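Monosaccharide ABC transporter substrate-binding protein, CUT2 family (Bradyrhizobium sp., PDB 4YHS) probably binds a sugar or related small solute in the periplasm and delivers it to an ABC importer, as in other CUT2-family binding proteins. Local coordinates at residues A32-F38 and V320-K326; I142-D146 and Q309-L314; K159-S163 and Q302-A306. All coordinates share one frame; numbering follows the deposited sequence.

Contact 1: A32-F38 and V320-K326; sequences AKIDPPF and VKHVGPK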
loop_
_atom_site.group_PDB
_atom_site.type_symbol
_atom_site.label_atom_id
_atom_site.label_comp_id
_atom_site.label_asym_id
_atom_site.label_seq_id
_atom_site.Cartn_x
_atom_site.Cartn_y
_atom_site.Cartn_z
ATOM N N ALA A 32 -1.714 13.148 -0.399
ATOM C CA ALA A 32 -0.536 13.875 0.042
ATOM C C ALA A 32 0.450 13.893 -1.101
ATOM O O ALA A 32 0.829 12.827 -1.598
ATOM C CB ALA A 32 0.088 13.213 1.279
ATOM N N LYS A 33 0.866 15.091 -1.517
ATOM C CA LYS A 33 1.812 15.189 -2.616
ATOM C C LYS A 33 3.145 15.601 -2.078
ATOM O O LYS A 33 3.244 16.224 -1.008
ATOM C CB LYS A 33 1.350 16.172 -3.670
ATOM C CG LYS A 33 1.179 17.588 -3.192
ATOM C CD LYS A 33 0.666 18.443 -4.359
ATOM C CE LYS A 33 0.507 19.896 -3.963
ATOM N NZ LYS A 33 1.809 20.609 -3.982
ATOM N N ILE A 34 4.166 15.292 -2.870
ATOM C CA ILE A 34 5.534 15.543 -2.504
ATOM C C ILE A 34 6.135 16.609 -3.431
ATOM O O ILE A 34 6.025 16.506 -4.650
ATOM C CB ILE A 34 6.371 14.259 -2.578
ATOM C CG1 ILE A 34 5.769 13.192 -1.664
ATOM C CG2 ILE A 34 7.831 14.557 -2.214
ATOM C CD1 ILE A 34 5.819 13.547 -0.172
ATOM N N ASP A 35 6.745 17.616 -2.810
ATOM C CA ASP A 35 7.452 18.709 -3.490
ATOM C C ASP A 35 8.810 19.032 -2.813
ATOM O O ASP A 35 8.882 19.217 -1.599
ATOM C CB ASP A 35 6.612 19.983 -3.505
ATOM C CG ASP A 35 5.342 19.839 -4.295
ATOM O OD1 ASP A 35 5.394 19.983 -5.533
ATOM O OD2 ASP A 35 4.289 19.600 -3.673
ATOM N N PRO A 36 9.885 19.125 -3.598
ATOM C CA PRO A 36 9.859 18.913 -5.045
ATOM C C PRO A 36 9.601 17.460 -5.390
ATOM O O PRO A 36 10.011 16.557 -4.647
ATOM C CB PRO A 36 11.259 19.364 -5.500
ATOM C CG PRO A 36 12.111 19.328 -4.293
ATOM C CD PRO A 36 11.224 19.485 -3.105
ATOM N N PRO A 37 8.871 17.226 -6.487
ATOM C CA PRO A 37 8.565 15.840 -6.814
ATOM C C PRO A 37 9.813 14.987 -7.011
ATOM O O PRO A 37 10.799 15.443 -7.585
ATOM C CB PRO A 37 7.741 15.942 -8.111
ATOM C CG PRO A 37 7.783 17.359 -8.541
ATOM C CD PRO A 37 8.174 18.184 -7.360
ATOM N N PHE A 38 9.752 13.763 -6.491
ATOM C CA PHE A 38 10.787 12.730 -6.638
ATOM C C PHE A 38 11.979 12.959 -5.686
ATOM O O PHE A 38 12.893 12.136 -5.624
ATOM C CB PHE A 38 11.325 12.649 -8.073
ATOM C CG PHE A 38 10.285 12.382 -9.117
ATOM C CD1 PHE A 38 8.975 12.109 -8.784
ATOM C CD2 PHE A 38 10.638 12.402 -10.452
ATOM C CE1 PHE A 38 8.037 11.878 -9.764
ATOM C CE2 PHE A 38 9.709 12.155 -11.426
ATOM C CZ PHE A 38 8.394 11.891 -11.072
ATOM N N VAL A 320 -0.535 16.085 -10.978
ATOM C CA VAL A 320 0.236 16.066 -9.759
ATOM C C VAL A 320 1.326 15.022 -9.964
ATOM O O VAL A 320 1.019 13.885 -10.275
ATOM C CB VAL A 320 -0.653 15.729 -8.534
ATOM C CG1 VAL A 320 0.210 15.658 -7.309
ATOM C CG2 VAL A 320 -1.770 16.773 -8.388
ATOM N N LYS A 321 2.599 15.407 -9.833
ATOM C CA LYS A 321 3.679 14.532 -10.280
ATOM C C LYS A 321 4.047 13.419 -9.301
ATOM O O LYS A 321 4.437 12.321 -9.714
ATOM C CB LYS A 321 4.925 15.365 -10.578
ATOM C CG LYS A 321 6.086 14.611 -11.174
ATOM C CD LYS A 321 7.046 15.599 -11.870
ATOM C CE LYS A 321 8.325 14.894 -12.310
ATOM N NZ LYS A 321 9.158 15.696 -13.253
ATOM N N HIS A 322 3.945 13.708 -8.007
ATOM C CA HIS A 322 4.343 12.751 -7.006
ATOM C C HIS A 322 3.309 12.781 -5.863
ATOM O O HIS A 322 3.245 13.724 -5.073
ATOM C CB HIS A 322 5.770 13.072 -6.558
ATOM C CG HIS A 322 6.354 12.114 -5.573
ATOM N ND1 HIS A 322 7.680 12.168 -5.205
ATOM C CD2 HIS A 322 5.801 11.123 -4.836
ATOM C CE1 HIS A 322 7.927 11.240 -4.299
ATOM N NE2 HIS A 322 6.801 10.597 -4.049
ATOM N N VAL A 323 2.470 11.752 -5.815
ATOM C CA VAL A 323 1.345 11.762 -4.870
ATOM C C VAL A 323 0.942 10.351 -4.424
ATOM O O VAL A 323 1.120 9.355 -5.138
ATOM C CB VAL A 323 0.113 12.522 -5.506
ATOM C CG1 VAL A 323 -0.408 11.821 -6.776
ATOM C CG2 VAL A 323 -1.014 12.777 -4.503
ATOM N N GLY A 324 0.423 10.288 -3.206
ATOM C CA GLY A 324 -0.199 9.089 -2.670
ATOM C C GLY A 324 -1.496 9.410 -1.958
ATOM O O GLY A 324 -1.699 10.538 -1.506
ATOM N N PRO A 325 -2.392 8.421 -1.854
ATOM C CA PRO A 325 -3.537 8.618 -0.969
ATOM C C PRO A 325 -3.065 8.953 0.453
ATOM O O PRO A 325 -2.013 8.497 0.878
ATOM C CB PRO A 325 -4.240 7.262 -0.998
ATOM C CG PRO A 325 -3.850 6.667 -2.288
ATOM C CD PRO A 325 -2.447 7.104 -2.516
ATOM N N LYS A 326 -3.829 9.772 1.148
ATOM C CA LYS A 326 -3.541 10.067 2.545
ATOM C C LYS A 326 -3.844 8.850 3.377
ATOM O O LYS A 326 -4.955 8.321 3.382
ATOM C CB LYS A 326 -4.355 11.263 3.022
ATOM C CG LYS A 326 -4.138 11.649 4.455
ATOM C CD LYS A 326 -2.899 12.493 4.576
ATOM C CE LYS A 326 -2.608 12.922 6.024
ATOM N NZ LYS A 326 -1.253 13.538 6.115
HETATM O O HOH W 1 4.098 16.344 -6.654
#

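Contact 2: I142-D146 and Q309-L314; sequences IPVID and QAVRIL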
loop_
_atom_site.group_PDB
_atom_site.type_symbol
_atom_site.label_atom_id
_atom_site.label_comp_id
_atom_site.label_asym_id
_atom_site.label_seq_id
_atom_site.Cartn_x
_atom_site.Cartn_y
_atom_site.Cartn_z
ATOM N N ILE A 142 7.200 8.123 -24.754
ATOM C CA ILE A 142 6.120 7.442 -24.056
ATOM C C ILE A 142 6.203 7.693 -22.532
ATOM O O ILE A 142 7.200 7.339 -21.912
ATOM C CB ILE A 142 6.172 5.933 -24.354
ATOM C CG1 ILE A 142 5.909 5.675 -25.857
ATOM C CG2 ILE A 142 5.164 5.180 -23.486
ATOM C CD1 ILE A 142 6.189 4.258 -26.289
ATOM N N PRO A 143 5.161 8.295 -21.935
ATOM C CA PRO A 143 5.211 8.546 -20.487
ATOM C C PRO A 143 5.257 7.244 -19.697
ATOM O O PRO A 143 4.557 6.288 -20.065
ATOM C CB PRO A 143 3.907 9.295 -20.204
ATOM C CG PRO A 143 3.429 9.783 -21.499
ATOM C CD PRO A 143 3.938 8.850 -22.539
ATOM N N VAL A 144 6.045 7.218 -18.626
ATOM C CA VAL A 144 6.137 6.042 -17.768
ATOM C C VAL A 144 5.727 6.470 -16.360
ATOM O O VAL A 144 6.315 7.386 -15.773
ATOM C CB VAL A 144 7.557 5.425 -17.764
ATOM C CG1 VAL A 144 7.593 4.195 -16.888
ATOM C CG2 VAL A 144 8.000 5.079 -19.203
ATOM N N ILE A 145 4.731 5.774 -15.820
ATOM C CA ILE A 145 4.205 6.045 -14.477
ATOM C C ILE A 145 4.659 4.970 -13.479
ATOM O O ILE A 145 4.482 3.773 -13.721
ATOM C CB ILE A 145 2.668 6.055 -14.485
ATOM C CG1 ILE A 145 2.115 6.914 -15.608
ATOM C CG2 ILE A 145 2.128 6.512 -13.153
ATOM C CD1 ILE A 145 2.504 8.316 -15.543
ATOM N N ASP A 146 5.209 5.418 -12.358
ATOM C CA ASP A 146 5.671 4.578 -11.263
ATOM C C ASP A 146 4.519 4.311 -10.282
ATOM O O ASP A 146 4.105 5.203 -9.534
ATOM C CB ASP A 146 6.856 5.308 -10.590
ATOM C CG ASP A 146 7.455 4.573 -9.424
ATOM O OD1 ASP A 146 7.023 3.438 -9.073
ATOM O OD2 ASP A 146 8.401 5.182 -8.867
ATOM N N GLN A 309 -3.194 10.160 -14.024
ATOM C CA GLN A 309 -1.939 10.808 -14.326
ATOM C C GLN A 309 -1.500 10.567 -15.795
ATOM O O GLN A 309 -1.099 11.503 -16.504
ATOM C CB GLN A 309 -0.855 10.301 -13.376
ATOM C CG GLN A 309 -0.831 10.939 -11.975
ATOM C CD GLN A 309 0.096 10.201 -11.055
ATOM O OE1 GLN A 309 0.278 8.992 -11.200
ATOM N NE2 GLN A 309 0.732 10.920 -10.140
ATOM N N ALA A 310 -1.544 9.312 -16.234
ATOM C CA ALA A 310 -1.120 8.971 -17.588
ATOM C C ALA A 310 -1.926 9.760 -18.603
ATOM O O ALA A 310 -1.374 10.333 -19.535
ATOM C CB ALA A 310 -1.268 7.497 -17.856
ATOM N N VAL A 311 -3.239 9.781 -18.413
ATOM C CA VAL A 311 -4.133 10.458 -19.359
ATOM C C VAL A 311 -3.828 11.959 -19.373
ATOM O O VAL A 311 -3.691 12.566 -20.438
ATOM C CB VAL A 311 -5.612 10.166 -19.000
ATOM C CG1 VAL A 311 -6.576 11.014 -19.849
ATOM C CG2 VAL A 311 -5.901 8.641 -19.201
ATOM N N ARG A 312 -3.656 12.548 -18.199
ATOM C CA ARG A 312 -3.387 13.994 -18.121
ATOM C C ARG A 312 -2.095 14.351 -18.879
ATOM O O ARG A 312 -2.050 15.341 -19.623
ATOM C CB ARG A 312 -3.296 14.458 -16.659
ATOM C CG ARG A 312 -4.630 14.536 -15.929
ATOM C CD ARG A 312 -4.456 14.756 -14.400
ATOM N NE ARG A 312 -5.746 15.038 -13.780
ATOM C CZ ARG A 312 -6.381 16.205 -13.859
ATOM N NH1 ARG A 312 -5.837 17.221 -14.538
ATOM N NH2 ARG A 312 -7.568 16.370 -13.261
ATOM N N ILE A 313 -1.062 13.531 -18.691
ATOM C CA ILE A 313 0.218 13.734 -19.369
ATOM C C ILE A 313 0.004 13.637 -20.880
ATOM O O ILE A 313 0.387 14.540 -21.637
ATOM C CB ILE A 313 1.263 12.702 -18.864
ATOM C CG1 ILE A 313 1.649 12.990 -17.418
ATOM C CG2 ILE A 313 2.542 12.685 -19.712
ATOM C CD1 ILE A 313 2.294 11.808 -16.738
ATOM N N LEU A 314 -0.641 12.567 -21.329
ATOM C CA LEU A 314 -0.856 12.360 -22.765
ATOM C C LEU A 314 -1.644 13.523 -23.387
ATOM O O LEU A 314 -1.478 13.854 -24.576
ATOM C CB LEU A 314 -1.591 11.031 -23.021
ATOM C CG LEU A 314 -0.765 9.760 -22.807
ATOM C CD1 LEU A 314 -1.679 8.580 -22.706
ATOM C CD2 LEU A 314 0.163 9.591 -23.973
#

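Contact 3: K159-S163 and Q302-A306; sequences KSLVS and QGRIA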
loop_
_atom_site.group_PDB
_atom_site.type_symbol
_atom_site.label_atom_id
_atom_site.label_comp_id
_atom_site.label_asym_id
_atom_site.label_seq_id
_atom_site.Cartn_x
_atom_site.Cartn_y
_atom_site.Cartn_z
ATOM N N LYS A 159 4.707 9.597 -10.070
ATOM C CA LYS A 159 4.583 8.531 -9.084
ATOM C C LYS A 159 3.198 8.528 -8.459
ATOM O O LYS A 159 2.631 9.583 -8.145
ATOM C CB LYS A 159 5.644 8.673 -7.996
ATOM C CG LYS A 159 7.088 8.565 -8.493
ATOM C CD LYS A 159 8.100 8.838 -7.399
ATOM C CE LYS A 159 9.517 8.708 -7.944
ATOM N NZ LYS A 159 9.903 7.277 -8.054
ATOM N N SER A 160 2.661 7.324 -8.291
ATOM C CA SER A 160 1.431 7.076 -7.530
ATOM C C SER A 160 1.752 5.992 -6.510
ATOM O O SER A 160 1.732 4.788 -6.827
ATOM C CB SER A 160 0.310 6.632 -8.447
ATOM O OG SER A 160 -0.885 6.463 -7.723
ATOM N N LEU A 161 2.062 6.412 -5.295
ATOM C CA LEU A 161 2.518 5.483 -4.295
ATOM C C LEU A 161 2.546 6.119 -2.908
ATOM O O LEU A 161 2.343 7.334 -2.744
ATOM C CB LEU A 161 3.913 4.969 -4.666
ATOM C CG LEU A 161 4.901 5.996 -5.219
ATOM C CD1 LEU A 161 5.405 6.917 -4.139
ATOM C CD2 LEU A 161 6.084 5.247 -5.874
ATOM N N VAL A 162 2.777 5.277 -1.902
ATOM C CA VAL A 162 2.925 5.759 -0.519
ATOM C C VAL A 162 4.231 5.262 0.078
ATOM O O VAL A 162 4.944 4.472 -0.563
ATOM C CB VAL A 162 1.747 5.303 0.377
ATOM C CG1 VAL A 162 0.421 5.652 -0.296
ATOM C CG2 VAL A 162 1.819 3.794 0.682
ATOM N N SER A 163 4.550 5.756 1.281
ATOM C CA SER A 163 5.727 5.313 2.052
ATOM C C SER A 163 5.363 4.402 3.204
ATOM O O SER A 163 4.414 4.707 3.942
ATOM C CB SER A 163 6.472 6.534 2.620
ATOM O OG SER A 163 7.538 6.138 3.476
ATOM N N GLN A 302 -4.401 4.216 -5.589
ATOM C CA GLN A 302 -3.090 4.314 -6.228
ATOM C C GLN A 302 -3.178 3.876 -7.687
ATOM O O GLN A 302 -2.644 4.562 -8.567
ATOM C CB GLN A 302 -2.057 3.496 -5.472
ATOM C CG GLN A 302 -1.704 4.128 -4.136
ATOM C CD GLN A 302 -0.768 3.275 -3.325
ATOM O OE1 GLN A 302 0.298 2.872 -3.804
ATOM N NE2 GLN A 302 -1.164 2.963 -2.088
ATOM N N GLY A 303 -3.889 2.785 -7.954
ATOM C CA GLY A 303 -4.145 2.358 -9.316
ATOM C C GLY A 303 -4.919 3.383 -10.137
ATOM O O GLY A 303 -4.503 3.732 -11.255
ATOM N N ARG A 304 -6.036 3.865 -9.609
ATOM C CA ARG A 304 -6.808 4.912 -10.312
ATOM C C ARG A 304 -5.987 6.183 -10.631
ATOM O O ARG A 304 -6.098 6.719 -11.719
ATOM C CB ARG A 304 -8.030 5.342 -9.487
ATOM C CG ARG A 304 -9.053 4.260 -9.151
ATOM C CD ARG A 304 -10.306 4.902 -8.578
ATOM N NE ARG A 304 -11.395 3.940 -8.264
ATOM C CZ ARG A 304 -12.387 3.637 -9.100
ATOM N NH1 ARG A 304 -12.431 4.179 -10.324
ATOM N NH2 ARG A 304 -13.369 2.802 -8.722
ATOM N N ILE A 305 -5.220 6.681 -9.655
ATOM C CA ILE A 305 -4.427 7.886 -9.844
ATOM C C ILE A 305 -3.395 7.703 -10.954
ATOM O O ILE A 305 -3.192 8.611 -11.750
ATOM C CB ILE A 305 -3.729 8.317 -8.526
ATOM C CG1 ILE A 305 -4.789 8.949 -7.610
ATOM C CG2 ILE A 305 -2.594 9.348 -8.788
ATOM C CD1 ILE A 305 -4.343 9.208 -6.229
ATOM N N ALA A 306 -2.750 6.538 -11.015
ATOM C CA ALA A 306 -1.778 6.264 -12.082
ATOM C C ALA A 306 -2.404 6.398 -13.470
ATOM O O ALA A 306 -1.808 6.952 -14.381
ATOM C CB ALA A 306 -1.202 4.865 -11.925
HETATM O O HOH W 2 2.604 2.414 -2.358
#

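Contact 1: A32-F38 and V320-K326
A32-I34 pairs antiparallel with H322-G324, the two short strand axes approaching to 4.7 Å at 157°. A32 and G324 form a hydrogen-bonded pair: A32 N donates to G324 O at 2.8 Å, and G324 N donates to A32 O. Next comes the non-hydrogen-bonded pair K33 and V323, and beyond it I34 N bonds to H322 O at 2.9 Å. Where the strands part, a water accepts from H322 N and donates to I34 O, carrying the pairing one step further. The H322 ring does most of the side-chain work. I34 lays its CB over the middle of one ring face, 3.6 Å from the centroid, a CH-pi contact with CG1 and CG2 spread across the same ring. With CG anti to the backbone N (chi1 -177°), the imidazole extends toward the turn after I34, and ND1 accepts a hydrogen bond from F38 N at 2.9 Å, almost in the ring plane. This long-range antiparallel pair belongs to the mixed sheet of a periplasmic-binding-protein lobe: strand 29-35 lies between strand 43-49 and strand 322-331, antiparallel to both. An alanine in place of H322 would probably leave F38 N without its acceptor and I34 without the ring it covers, so that the turn through the cis peptide before P36 could shift. Past that turn, P37 CB sits 3.7 Å from K321 CG, the two side chains crossing at about a right angle. On the face shared by K33 and V323, V320 CG1 lies 3.8 Å from K33 CB, while the lysine's far end leads away from V320's segment and bends at chi4 (80°) to a salt bridge between K33 NZ and D35 OD2, two residues further along the strand.

Contact 2: I142-D146 and Q309-L314
Helix packing against the parallel part of the mixed sheet, the alpha/beta layering of a periplasmic-binding-protein lobe, brings P143 and I145 against I313, with L314, A310 and Q309 completing the helix side. Strand 144-146 and helix 309-314 run at 150° to one another, and their axes come within 9.3 Å. No hydrogen bond crosses between them; the join is made of apolar side chains. I145 and I313 reach toward each other tip to tip, their CD1 methyls 3.7 Å apart. I313 turns its other branch to the proline: CG2, anti to the backbone N, meets P143 CG at 3.5 Å, with P143 CB close behind, as the two side chains slide past each other in opposite directions. One isoleucine therefore spans both strand-side residues. L314 comes in across the proline at about a right angle, its CD2 4.1 Å from P143 CG. One turn back along the helix, the small side chain of A310 lets the strand come near, with A310 CB 4.1 Å from I145 CG1 and the two CA atoms 6.8 Å apart. Q309 brings its amide oxygen OE1 to 3.7 Å from I145 CG2, a packing contact, whereas its NE2 is held by the backbone oxygens of V320 and K159. On the sheet side, strand 144-147 lies between strands 119-122 and 158-160, parallel to both. I145 also touches I121 and A158 on those two neighbours, while V144 faces the other way, onto I137 of helix 131-138, so helices 299-314 and 131-138 cover opposite faces of this strand.

Contact 3: K159-S163 and Q302-A306
S160, on strand 158-160 of the lobe's mixed sheet, is the first residue of K159-S163 to touch helix 299-314, which covers that sheet: S160 OG donates to Q302 O at 2.7 Å. With OG anti to the backbone N (chi1 -177°), the oxygen points at the helix and meets the carbonyl in its plane and on a lone pair, at a C=O...donor angle of 116°. The same Q302 O also accepts from A306 N at 3.1 Å, the regular bond of the helix, so two donors grip one oxygen. Around the hydroxyl the packing is apolar: I305 CG2 lies 3.5 Å from S160 OG, and A306 CB stands 4.2 Å from S160 CB. L161 turns its side chain away and offers its backbone, with L161 CA 3.5 Å from Q302 OE1. At V162 a water accepts from the backbone N and donates to Q302 OE1 at 2.8 Å, bridging the loop to the amide. V162 CG1 packs at 3.6 Å from Q302 NE2, crossing the glutamine side chain at about a right angle, and NE2 itself is bonded to the backbone oxygen of D297. Beyond V162 the chain probably leads to the other lobe, with its own parallel sheet. Q302 is thus fastened at both ends of its amide. Directional polar bonds fix this buried contact, the serine hydroxyl satisfied by a main-chain oxygen.

In the fold
Following the chain from the N terminus, strand 29-35 waits for strand 322-331, so contact 1 closes the longest loop, with both other contacts nested inside it. Contact 2 closes the next, from strand 144-147 to the end of helix 299-314, and contact 3 lies within that, from strand 158-160 to an earlier part of the same helix. The three loops nest without crossing. One sheet receives them all: strands 144-147, 158-160 and 322-331 are successive neighbours, with strand 29-35 beyond. D146 and K159 form a salt bridge between contacts 2 and 3, and the backbones of K321 and K159 bond where strand 322-331 meets strand 158-160, joining contacts 1 and 3.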